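PDB 6W04: HAD hydrolase, family IA, variant 3 from Entamoeba histolytica, which probably acts as a magnesium-dependent hydrolase of the haloacid dehalogenase superfamily, its natural substrate being unknown. Local coordinates for residues P17-C22 / E71-Y76; M79-D84 / V116-Q121; K86-A91 / H207-I212; I103-A108 / E127-D132. All blocks are in the same frame, centred on the assembly; numbering follows the deposited sequence. Where two conformers were deposited one is given.

Contact 1: residues P17-C22 / E71-Y76; sequences PLHAFC and EKENLY
H19 and Y76 lay their rings against each other as an offset stack, with centroids 4.0 Å apart and planes inclined by 17°. The imidazole overlaps the CD1-CE1-CZ side of the phenol rather than its centre. The two side chains meet at a slant, and Y76, with CG trans to its N, brings its flat group to H19 between helices 16-31 and 62-82.

K72 arrives at the imidazole edge instead. Its chain kinks at chi2 (-92°) and then runs straight, crossing H19 at nearly a right angle and delivering NZ to ND1 of H19 at 2.8 Å, only 8° out of the ring plane. The same NZ lies 3.0 Å from OE1 of E73 in a salt bridge that reaches the carboxylate from above its plane; that oxygen is also held by N115. A long, flexible lysine suits this place because it can serve both partners from within a helix.

Beyond the rings, C22 points directly across. Its small SG fits at 3.5 Å from CA of Y76 and 3.8 Å from CG of L75, and this compact thiol lets the backbones come close, CA of C22 lying 6.0 Å from CA of Y76. L18 lays CG 4.0 Å from CD1 of Y76.

The axes of segments 17-22 and 71-76 pass 9.5 Å apart. With K72 donating to ND1, and D15 OD2 hydrogen-bonded to both NE2 of H19 and OH of Y76, the two rings are fixed in rotation by polar bonds as well as by stacking.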
# COMPACT_ATOMS: atom_id res chain seq x y z
N PRO A 17 11.87 -2.12 -2.86
CA PRO A 17 13.22 -2.71 -2.81
C PRO A 17 13.58 -3.23 -1.44
O PRO A 17 14.21 -4.30 -1.33
CB PRO A 17 14.13 -1.55 -3.25
CG PRO A 17 13.25 -0.72 -4.17
CD PRO A 17 11.90 -0.75 -3.44
N LEU A 18 13.17 -2.53 -0.38
CA LEU A 18 13.44 -3.02 0.97
C LEU A 18 12.71 -4.33 1.26
O LEU A 18 13.29 -5.25 1.85
CB LEU A 18 13.06 -1.95 1.99
CG LEU A 18 13.38 -2.30 3.43
CD1 LEU A 18 14.81 -2.87 3.55
CD2 LEU A 18 13.24 -1.04 4.31
N HIS A 19 11.44 -4.44 0.85
CA HIS A 19 10.75 -5.73 0.99
C HIS A 19 11.49 -6.83 0.24
O HIS A 19 11.63 -7.95 0.75
CB HIS A 19 9.29 -5.63 0.49
CG HIS A 19 8.40 -4.86 1.42
ND1 HIS A 19 8.01 -5.35 2.65
CD2 HIS A 19 7.85 -3.63 1.31
CE1 HIS A 19 7.26 -4.45 3.26
NE2 HIS A 19 7.15 -3.39 2.48
N ALA A 20 11.98 -6.53 -0.97
CA ALA A 20 12.74 -7.52 -1.73
C ALA A 20 13.99 -7.97 -0.98
O ALA A 20 14.28 -9.17 -0.91
CB ALA A 20 13.13 -6.95 -3.10
N PHE A 21 14.74 -7.01 -0.39
CA PHE A 21 15.93 -7.36 0.40
C PHE A 21 15.58 -8.26 1.56
O PHE A 21 16.33 -9.19 1.87
CB PHE A 21 16.60 -6.12 1.00
CG PHE A 21 17.08 -5.13 0.02
CD1 PHE A 21 17.28 -5.47 -1.31
CD2 PHE A 21 17.33 -3.82 0.43
CE1 PHE A 21 17.72 -4.52 -2.22
CE2 PHE A 21 17.76 -2.88 -0.47
CZ PHE A 21 17.97 -3.23 -1.79
N CYS A 22 14.50 -7.94 2.28
CA CYS A 22 14.12 -8.74 3.44
C CYS A 22 13.71 -10.14 3.03
O CYS A 22 14.07 -11.11 3.71
CB CYS A 22 12.98 -8.08 4.21
SG CYS A 22 13.50 -6.53 4.91
N GLU A 71 8.88 -13.07 11.40
CA GLU A 71 10.33 -12.91 11.31
C GLU A 71 10.71 -11.99 10.15
O GLU A 71 11.61 -11.15 10.29
CB GLU A 71 11.03 -14.26 11.13
CG GLU A 71 10.94 -15.18 12.33
CD GLU A 71 11.82 -16.43 12.21
OE1 GLU A 71 12.59 -16.56 11.23
OE2 GLU A 71 11.73 -17.29 13.12
N LYS A 72 10.08 -12.16 8.98
CA LYS A 72 10.37 -11.26 7.87
C LYS A 72 9.96 -9.83 8.20
O LYS A 72 10.67 -8.87 7.88
CB LYS A 72 9.67 -11.73 6.59
CG LYS A 72 9.85 -10.73 5.42
CD LYS A 72 8.71 -9.72 5.33
CE LYS A 72 9.05 -8.59 4.32
NZ LYS A 72 7.87 -7.68 4.18
N GLU A 73 8.79 -9.64 8.83
CA GLU A 73 8.34 -8.29 9.11
C GLU A 73 9.18 -7.62 10.19
O GLU A 73 9.39 -6.40 10.13
CB GLU A 73 6.85 -8.26 9.49
CG GLU A 73 5.93 -8.73 8.36
CD GLU A 73 5.94 -7.87 7.06
OE1 GLU A 73 6.79 -6.98 6.84
OE2 GLU A 73 5.06 -8.12 6.21
N ASN A 74 9.67 -8.38 11.17
CA ASN A 74 10.61 -7.82 12.12
C ASN A 74 11.88 -7.31 11.42
O ASN A 74 12.39 -6.23 11.75
CB ASN A 74 10.96 -8.86 13.18
CG ASN A 74 12.06 -8.41 14.09
OD1 ASN A 74 13.08 -9.07 14.22
ND2 ASN A 74 11.87 -7.25 14.72
N LEU A 75 12.40 -8.07 10.46
CA LEU A 75 13.56 -7.59 9.70
C LEU A 75 13.21 -6.32 8.93
O LEU A 75 13.95 -5.33 8.97
CB LEU A 75 14.08 -8.69 8.77
CG LEU A 75 15.23 -8.39 7.78
CD1 LEU A 75 16.45 -7.76 8.46
CD2 LEU A 75 15.67 -9.68 7.02
N TYR A 76 12.06 -6.32 8.25
CA TYR A 76 11.64 -5.15 7.49
C TYR A 76 11.50 -3.91 8.37
O TYR A 76 12.01 -2.83 8.01
CB TYR A 76 10.32 -5.47 6.78
CG TYR A 76 9.58 -4.25 6.29
CD1 TYR A 76 9.97 -3.61 5.11
CD2 TYR A 76 8.51 -3.72 7.01
CE1 TYR A 76 9.31 -2.46 4.66
CE2 TYR A 76 7.81 -2.58 6.55
CZ TYR A 76 8.24 -1.97 5.36
OH TYR A 76 7.60 -0.84 4.88

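Contact 2: residues M79-D84 / V116-Q121; sequences MLMKSD and VQVFIQ
V118 is the first residue of 116-121 to touch the other segment, and it points straight at the last turn of helix 62-82. Its CG1 branch, trans to the backbone N (chi1 166°), rests against CD2 of L80 at 4.0 Å and, in the conformer of M81 given, against CG of M81 at 3.7 Å. M81 was modelled in two conformers, so its contacts are doubtful in detail and L80 carries the surer part. Valine suits the spot because its short, compact side chain lets the backbones draw near: the CA atoms of M81 and V118 are 7.0 Å apart.

F119 follows, and its CB starts away from the partner helix, yet the ring returns to it. L80 meets that ring at its edge and nearly in its plane, with CD2 3.6 Å from CE1 of F119, the two side chains crossing at about a right angle. L80 therefore leaves the ring faces to other neighbours; F8 stacks on the ring, and the side chain of N9, a magnesium ligand, also touches it.

Q121, one turn beyond V118, faces the end of M81, whose methyl CE approaches its CB and NE2.

No hydrogen bond spans the two segments. Polar groups are dealt with at the helix end, where S83, the first residue to leave helical geometry, sends OG back to O of L80 at 2.7 Å, and K122 NZ binds the carbonyls of M81 and S83. Apolar branches thus carry the cap helix on the core helix, and the carbonyls at the end of helix 62-82 are answered by a serine and a lysine.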
# COMPACT_ATOMS: atom_id res chain seq x y z
N MET A 79 14.93 -2.52 9.40
CA MET A 79 15.59 -1.86 8.27
C MET A 79 14.90 -0.54 7.90
O MET A 79 15.58 0.47 7.67
CB MET A 79 15.61 -2.80 7.06
CG MET A 79 16.40 -4.10 7.32
SD MET A 79 18.22 -3.86 7.46
CE MET A 79 18.53 -2.95 5.94
N LEU A 80 13.57 -0.55 7.83
CA LEU A 80 12.82 0.66 7.51
C LEU A 80 13.13 1.78 8.51
O LEU A 80 13.38 2.93 8.11
CB LEU A 80 11.31 0.38 7.48
CG LEU A 80 10.52 1.65 7.13
CD1 LEU A 80 10.85 2.02 5.65
CD2 LEU A 80 9.04 1.43 7.28
N MET A 81 13.13 1.47 9.81
CA MET A 81 13.40 2.48 10.82
C MET A 81 14.77 3.12 10.64
O MET A 81 14.93 4.33 10.81
CB MET A 81 13.29 1.88 12.23
CG MET A 81 11.95 2.09 12.87
SD MET A 81 11.65 3.84 13.21
CE MET A 81 10.24 3.71 14.29
N LYS A 82 15.78 2.32 10.31
CA LYS A 82 17.09 2.96 10.17
C LYS A 82 17.35 3.48 8.76
O LYS A 82 18.30 4.25 8.58
CB LYS A 82 18.23 2.03 10.61
CG LYS A 82 18.36 0.72 9.88
CD LYS A 82 19.43 -0.13 10.59
CE LYS A 82 19.40 -1.57 10.13
NZ LYS A 82 20.52 -2.37 10.67
N SER A 83 16.50 3.13 7.79
CA SER A 83 16.61 3.64 6.43
C SER A 83 16.26 5.13 6.38
O SER A 83 15.79 5.73 7.36
CB SER A 83 15.67 2.88 5.50
OG SER A 83 14.35 3.38 5.66
N ASP A 84 16.52 5.76 5.23
CA ASP A 84 16.12 7.15 5.02
C ASP A 84 15.00 7.24 3.98
O ASP A 84 14.82 8.27 3.33
CB ASP A 84 17.31 8.04 4.63
CG ASP A 84 17.90 7.69 3.26
OD1 ASP A 84 17.37 6.79 2.58
OD2 ASP A 84 18.90 8.33 2.87
N VAL A 116 2.50 -0.83 11.01
CA VAL A 116 1.85 0.48 11.08
C VAL A 116 2.43 1.28 12.24
O VAL A 116 2.62 2.50 12.14
CB VAL A 116 0.32 0.31 11.21
CG1 VAL A 116 -0.32 1.65 11.54
CG2 VAL A 116 -0.29 -0.27 9.93
N GLN A 117 2.70 0.61 13.36
CA GLN A 117 3.35 1.27 14.49
C GLN A 117 4.66 1.93 14.06
O GLN A 117 4.96 3.06 14.44
CB GLN A 117 3.59 0.25 15.61
CG GLN A 117 4.10 0.82 16.92
CD GLN A 117 4.08 -0.20 18.06
OE1 GLN A 117 3.02 -0.62 18.53
NE2 GLN A 117 5.25 -0.56 18.54
N VAL A 118 5.44 1.23 13.23
CA VAL A 118 6.69 1.81 12.75
C VAL A 118 6.41 2.98 11.81
O VAL A 118 7.06 4.03 11.91
CB VAL A 118 7.55 0.71 12.08
CG1 VAL A 118 8.68 1.30 11.25
CG2 VAL A 118 8.12 -0.19 13.16
N PHE A 119 5.43 2.82 10.90
CA PHE A 119 5.07 3.90 9.98
C PHE A 119 4.72 5.18 10.73
O PHE A 119 5.21 6.26 10.39
CB PHE A 119 3.88 3.51 9.10
CG PHE A 119 4.09 2.27 8.28
CD1 PHE A 119 5.35 1.81 7.96
CD2 PHE A 119 2.98 1.58 7.80
CE1 PHE A 119 5.49 0.64 7.20
CE2 PHE A 119 3.11 0.44 7.04
CZ PHE A 119 4.37 -0.03 6.73
N ILE A 120 3.84 5.08 11.73
CA ILE A 120 3.42 6.24 12.51
C ILE A 120 4.62 6.85 13.23
O ILE A 120 4.83 8.07 13.21
CB ILE A 120 2.31 5.86 13.51
CG1 ILE A 120 1.06 5.40 12.76
CG2 ILE A 120 2.01 7.02 14.46
CD1 ILE A 120 0.03 4.67 13.63
N GLN A 121 5.41 6.00 13.88
CA GLN A 121 6.59 6.46 14.61
C GLN A 121 7.57 7.18 13.69
O GLN A 121 8.01 8.30 13.97
CB GLN A 121 7.24 5.24 15.27
CG GLN A 121 7.86 5.43 16.63
CD GLN A 121 8.04 4.08 17.36
OE1 GLN A 121 8.27 4.05 18.57
NE2 GLN A 121 7.92 2.96 16.62

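Contact 3: residues K86-A91 / H207-I212; sequences KLCDGA and HTFNEI
D89 and F209 supply the direct backbone link: N of F209 donates to O of D89 at 3.0 Å, rather bent at the hydrogen (134°). A water extends it, giving one hydrogen to O of G90 at 2.7 Å and another to O of F209 at 3.1 Å, so the turn around G90 is tied to the other segment twice.

Close backbone packing accompanies these bonds. G90 occupies the third position of a type II turn from C88 to A91, with phi +81°, and, lacking a side chain, lets the peptide joining F209 to N210 come up against its CA. Glycine thus answers both the turn and the neighbour, and CA of G90 lies just 3.1 Å from OD1 of N210. The opposing segment has its own polar brace: OG1 of T208 accepts from N of N210 at 3.1 Å, an ST turn that shapes the start of the 3-10 turn at 209-211.

Apolar contacts gather on F209. SG of C88, trans to its backbone N (chi1 178°), reaches CD2 of F209 at 3.7 Å, a sulfur-aromatic contact made obliquely. CB of A91 lies 4.0 Å from the same carbon, alanine being small enough for the helix start to sit by the ring. F167 meets this phenylalanine edge-to-face and L94 adds a further side chain.

G90 is the N-cap of helix 91-100. In the linker leading back from the helical cap, C88 pairs through its backbone with L12; the contact holds this second cap linker against the loop after edge strand 205-206 of the Rossmann-like haloacid dehalogenase core.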
# COMPACT_ATOMS: atom_id res chain seq x y z
N LYS A 86 11.77 8.20 2.61
CA LYS A 86 10.91 9.32 2.98
C LYS A 86 9.53 9.16 2.36
O LYS A 86 9.34 8.38 1.41
CB LYS A 86 11.53 10.65 2.51
CG LYS A 86 12.84 11.00 3.19
CD LYS A 86 13.48 12.22 2.54
CE LYS A 86 14.83 12.52 3.19
NZ LYS A 86 15.75 11.34 3.13
N LEU A 87 8.57 9.92 2.88
CA LEU A 87 7.28 10.01 2.21
C LEU A 87 7.47 10.52 0.79
O LEU A 87 8.29 11.40 0.55
CB LEU A 87 6.33 10.92 2.99
CG LEU A 87 5.75 10.37 4.29
CD1 LEU A 87 4.95 11.45 4.99
CD2 LEU A 87 4.88 9.15 4.04
N CYS A 88 6.71 9.95 -0.14
CA CYS A 88 6.86 10.24 -1.56
C CYS A 88 6.80 11.75 -1.83
O CYS A 88 6.10 12.50 -1.13
CB CYS A 88 5.77 9.50 -2.35
SG CYS A 88 5.78 9.81 -4.12
N ASP A 89 7.58 12.20 -2.81
CA ASP A 89 7.58 13.61 -3.20
C ASP A 89 6.16 14.12 -3.41
O ASP A 89 5.33 13.44 -4.02
CB ASP A 89 8.38 13.82 -4.50
CG ASP A 89 9.88 13.71 -4.31
OD1 ASP A 89 10.35 13.63 -3.15
OD2 ASP A 89 10.59 13.70 -5.33
N GLY A 90 5.89 15.31 -2.88
CA GLY A 90 4.59 15.93 -3.05
C GLY A 90 3.51 15.45 -2.10
O GLY A 90 2.47 16.11 -1.99
N ALA A 91 3.73 14.34 -1.39
CA ALA A 91 2.69 13.79 -0.53
C ALA A 91 2.31 14.77 0.57
O ALA A 91 1.12 15.08 0.76
CB ALA A 91 3.14 12.46 0.06
N HIS A 207 3.97 9.58 -11.36
CA HIS A 207 5.21 9.14 -10.72
C HIS A 207 5.26 9.56 -9.26
O HIS A 207 5.65 8.76 -8.40
CB HIS A 207 6.43 9.68 -11.48
CG HIS A 207 6.57 9.10 -12.85
ND1 HIS A 207 6.26 9.81 -14.00
CD2 HIS A 207 6.98 7.88 -13.27
CE1 HIS A 207 6.47 9.05 -15.06
NE2 HIS A 207 6.91 7.88 -14.65
N THR A 208 4.89 10.81 -8.97
CA THR A 208 4.88 11.34 -7.61
C THR A 208 3.66 12.24 -7.41
O THR A 208 2.97 12.60 -8.37
CB THR A 208 6.14 12.16 -7.29
OG1 THR A 208 5.99 13.47 -7.84
CG2 THR A 208 7.38 11.51 -7.86
N PHE A 209 3.41 12.64 -6.16
CA PHE A 209 2.25 13.49 -5.91
C PHE A 209 2.45 14.93 -6.37
O PHE A 209 1.48 15.69 -6.38
CB PHE A 209 1.86 13.42 -4.42
CG PHE A 209 1.41 12.04 -4.01
CD1 PHE A 209 0.08 11.66 -4.16
CD2 PHE A 209 2.33 11.10 -3.57
CE1 PHE A 209 -0.34 10.38 -3.82
CE2 PHE A 209 1.93 9.81 -3.24
CZ PHE A 209 0.60 9.45 -3.36
N ASN A 210 3.67 15.31 -6.78
CA ASN A 210 3.86 16.59 -7.45
C ASN A 210 3.08 16.68 -8.75
O ASN A 210 2.85 17.79 -9.25
CB ASN A 210 5.34 16.84 -7.76
CG ASN A 210 6.18 17.07 -6.51
OD1 ASN A 210 5.67 17.53 -5.49
ND2 ASN A 210 7.46 16.73 -6.59
N GLU A 211 2.67 15.55 -9.32
CA GLU A 211 2.09 15.51 -10.65
C GLU A 211 0.57 15.49 -10.64
O GLU A 211 -0.04 15.32 -11.69
CB GLU A 211 2.62 14.29 -11.40
CG GLU A 211 4.14 14.27 -11.54
CD GLU A 211 4.63 13.03 -12.26
OE1 GLU A 211 3.90 12.03 -12.27
OE2 GLU A 211 5.75 13.07 -12.82
N ILE A 212 -0.05 15.67 -9.48
CA ILE A 212 -1.50 15.66 -9.37
C ILE A 212 -1.95 16.92 -8.63
O ILE A 212 -1.25 17.40 -7.73
CB ILE A 212 -1.98 14.37 -8.66
CG1 ILE A 212 -3.49 14.20 -8.79
CG2 ILE A 212 -1.55 14.34 -7.19
CD1 ILE A 212 -3.96 14.01 -10.20
O HOH W 1 1.71 17.73 -4.03

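Contact 4: residues I103-A108 / E127-D132; sequences IPFTIA and EWFDID
The contact closes part of a beta-alpha-beta crossover: strand 105-112 is followed by helix 113-123, and the connection on to strand 135-137 drops F129 onto F105 and I107. These two residues, two apart on the strand, hold the F129 ring between them. F105 turns its edge to one face, with planes at 84°, centroids 5.2 Å apart and CD1 of F105 3.5 Å from CE1 of F129. Over the opposite face lies I107, whose CD1 is 3.7 Å from the ring centroid and only 14° off the normal, a CH-pi contact. CA of T106 comes to the ring edge, 3.7 Å from CE1 of F129. A flat phenylalanine fits the slot between the F105 edge and the I107 branch. F105 takes the hindered rotamer (chi1 57°) that places CG between N and C and brings its edge to F129.

One water donates to O of F105 at 2.7 Å and O of W128 at 2.9 Å while sitting over the F105 ring; another joins OG1 of T106, which is also hydrogen-bonded to K133 O, with O of D130. D130 OD1 accepts from N of D132, an Asx turn. N of I107, buried here, has no modelled partner. F95 from helix 91-100 meets F129 edge-to-face, completing an aromatic cluster on one side of the parallel sheet, typical of the layered alpha/beta core of haloacid dehalogenases.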
# COMPACT_ATOMS: atom_id res chain seq x y z
N ILE A 103 -11.27 18.51 2.73
CA ILE A 103 -11.44 17.23 2.07
C ILE A 103 -10.80 16.15 2.95
O ILE A 103 -9.56 16.10 3.06
CB ILE A 103 -10.84 17.21 0.66
CG1 ILE A 103 -11.50 18.28 -0.21
CG2 ILE A 103 -11.04 15.83 0.01
CD1 ILE A 103 -11.11 18.19 -1.67
N PRO A 104 -11.58 15.29 3.58
CA PRO A 104 -10.99 14.25 4.44
C PRO A 104 -10.17 13.25 3.64
O PRO A 104 -10.44 12.98 2.47
CB PRO A 104 -12.21 13.59 5.08
CG PRO A 104 -13.35 13.90 4.15
CD PRO A 104 -13.06 15.26 3.59
N PHE A 105 -9.17 12.69 4.31
CA PHE A 105 -8.30 11.71 3.68
C PHE A 105 -7.76 10.79 4.76
O PHE A 105 -7.62 11.20 5.93
CB PHE A 105 -7.15 12.36 2.90
CG PHE A 105 -6.27 13.28 3.73
CD1 PHE A 105 -5.10 12.80 4.30
CD2 PHE A 105 -6.60 14.63 3.90
CE1 PHE A 105 -4.26 13.64 5.05
CE2 PHE A 105 -5.78 15.49 4.67
CZ PHE A 105 -4.60 15.00 5.24
N THR A 106 -7.44 9.57 4.38
CA THR A 106 -6.83 8.66 5.33
C THR A 106 -5.98 7.64 4.58
O THR A 106 -5.97 7.60 3.34
CB THR A 106 -7.88 7.95 6.20
OG1 THR A 106 -7.22 7.29 7.28
CG2 THR A 106 -8.68 6.90 5.37
N ILE A 107 -5.30 6.82 5.36
CA ILE A 107 -4.46 5.73 4.87
C ILE A 107 -5.19 4.41 5.04
O ILE A 107 -5.86 4.18 6.06
CB ILE A 107 -3.12 5.71 5.63
CG1 ILE A 107 -2.23 6.87 5.19
CG2 ILE A 107 -2.40 4.35 5.41
CD1 ILE A 107 -1.05 7.17 6.17
N ALA A 108 -5.08 3.55 4.03
CA ALA A 108 -5.46 2.14 4.13
C ALA A 108 -4.23 1.32 3.74
O ALA A 108 -3.56 1.64 2.76
CB ALA A 108 -6.64 1.81 3.23
N GLU A 127 0.78 14.00 12.43
CA GLU A 127 0.75 15.39 11.98
C GLU A 127 -0.41 15.65 11.02
O GLU A 127 -0.98 16.74 11.02
CB GLU A 127 2.08 15.75 11.30
CG GLU A 127 3.20 16.17 12.21
CD GLU A 127 3.10 17.63 12.64
OE1 GLU A 127 2.13 18.30 12.24
OE2 GLU A 127 3.99 18.10 13.37
N TRP A 128 -0.78 14.64 10.21
CA TRP A 128 -1.78 14.81 9.16
C TRP A 128 -2.96 13.87 9.26
O TRP A 128 -3.99 14.14 8.64
CB TRP A 128 -1.15 14.64 7.77
CG TRP A 128 0.13 15.40 7.62
CD1 TRP A 128 0.27 16.71 7.31
CD2 TRP A 128 1.44 14.87 7.78
NE1 TRP A 128 1.60 17.05 7.26
CE2 TRP A 128 2.34 15.94 7.55
CE3 TRP A 128 1.95 13.61 8.08
CZ2 TRP A 128 3.72 15.77 7.61
CZ3 TRP A 128 3.32 13.45 8.15
CH2 TRP A 128 4.20 14.53 7.92
N PHE A 129 -2.84 12.78 10.03
CA PHE A 129 -3.83 11.71 10.09
C PHE A 129 -4.33 11.51 11.51
O PHE A 129 -3.53 11.46 12.45
CB PHE A 129 -3.23 10.39 9.58
CG PHE A 129 -2.87 10.43 8.14
CD1 PHE A 129 -3.81 10.10 7.17
CD2 PHE A 129 -1.61 10.82 7.73
CE1 PHE A 129 -3.50 10.14 5.83
CE2 PHE A 129 -1.29 10.87 6.37
CZ PHE A 129 -2.24 10.52 5.43
N ASP A 130 -5.64 11.35 11.66
CA ASP A 130 -6.21 10.80 12.88
C ASP A 130 -5.82 9.32 12.92
O ASP A 130 -6.28 8.55 12.08
CB ASP A 130 -7.72 10.98 12.87
CG ASP A 130 -8.39 10.47 14.14
OD1 ASP A 130 -7.80 9.64 14.88
OD2 ASP A 130 -9.55 10.88 14.40
N ILE A 131 -4.99 8.94 13.90
CA ILE A 131 -4.45 7.58 13.94
C ILE A 131 -5.56 6.54 14.04
O ILE A 131 -5.40 5.41 13.60
CB ILE A 131 -3.43 7.39 15.09
CG1 ILE A 131 -4.05 7.62 16.46
CG2 ILE A 131 -2.21 8.27 14.92
CD1 ILE A 131 -3.08 7.40 17.61
N ASP A 132 -6.71 6.91 14.63
CA ASP A 132 -7.81 5.96 14.77
C ASP A 132 -8.58 5.73 13.47
O ASP A 132 -9.34 4.76 13.39
CB ASP A 132 -8.75 6.45 15.88
CG ASP A 132 -9.96 5.54 16.09
OD1 ASP A 132 -9.78 4.31 16.22
OD2 ASP A 132 -11.09 6.07 16.12
O HOH W 2 -6.48 12.96 7.65
O HOH W 3 -6.77 9.16 9.41

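In the fold
Contacts 1 and 2 share helix 62-82, lie 12 Å apart by centres and touch, OH of Y76 being 3.5 Å from CE1 of F119. Both reach the magnesium site: Y76 and F119 each come within about 3 Å of the side chain of N9, which binds the metal with D7 and D169. Contact 1 joins two helices of the helical cap; contact 2 sets that cap on the core. The chain then runs directly into contact 3, which encloses contact 4 in sequence and touches it through CD1 of L87 and CZ3 of W128, 4.1 Å apart. At nearest atoms the F209 and I107 side chains are about 10 Å from the ion, outside its first shell.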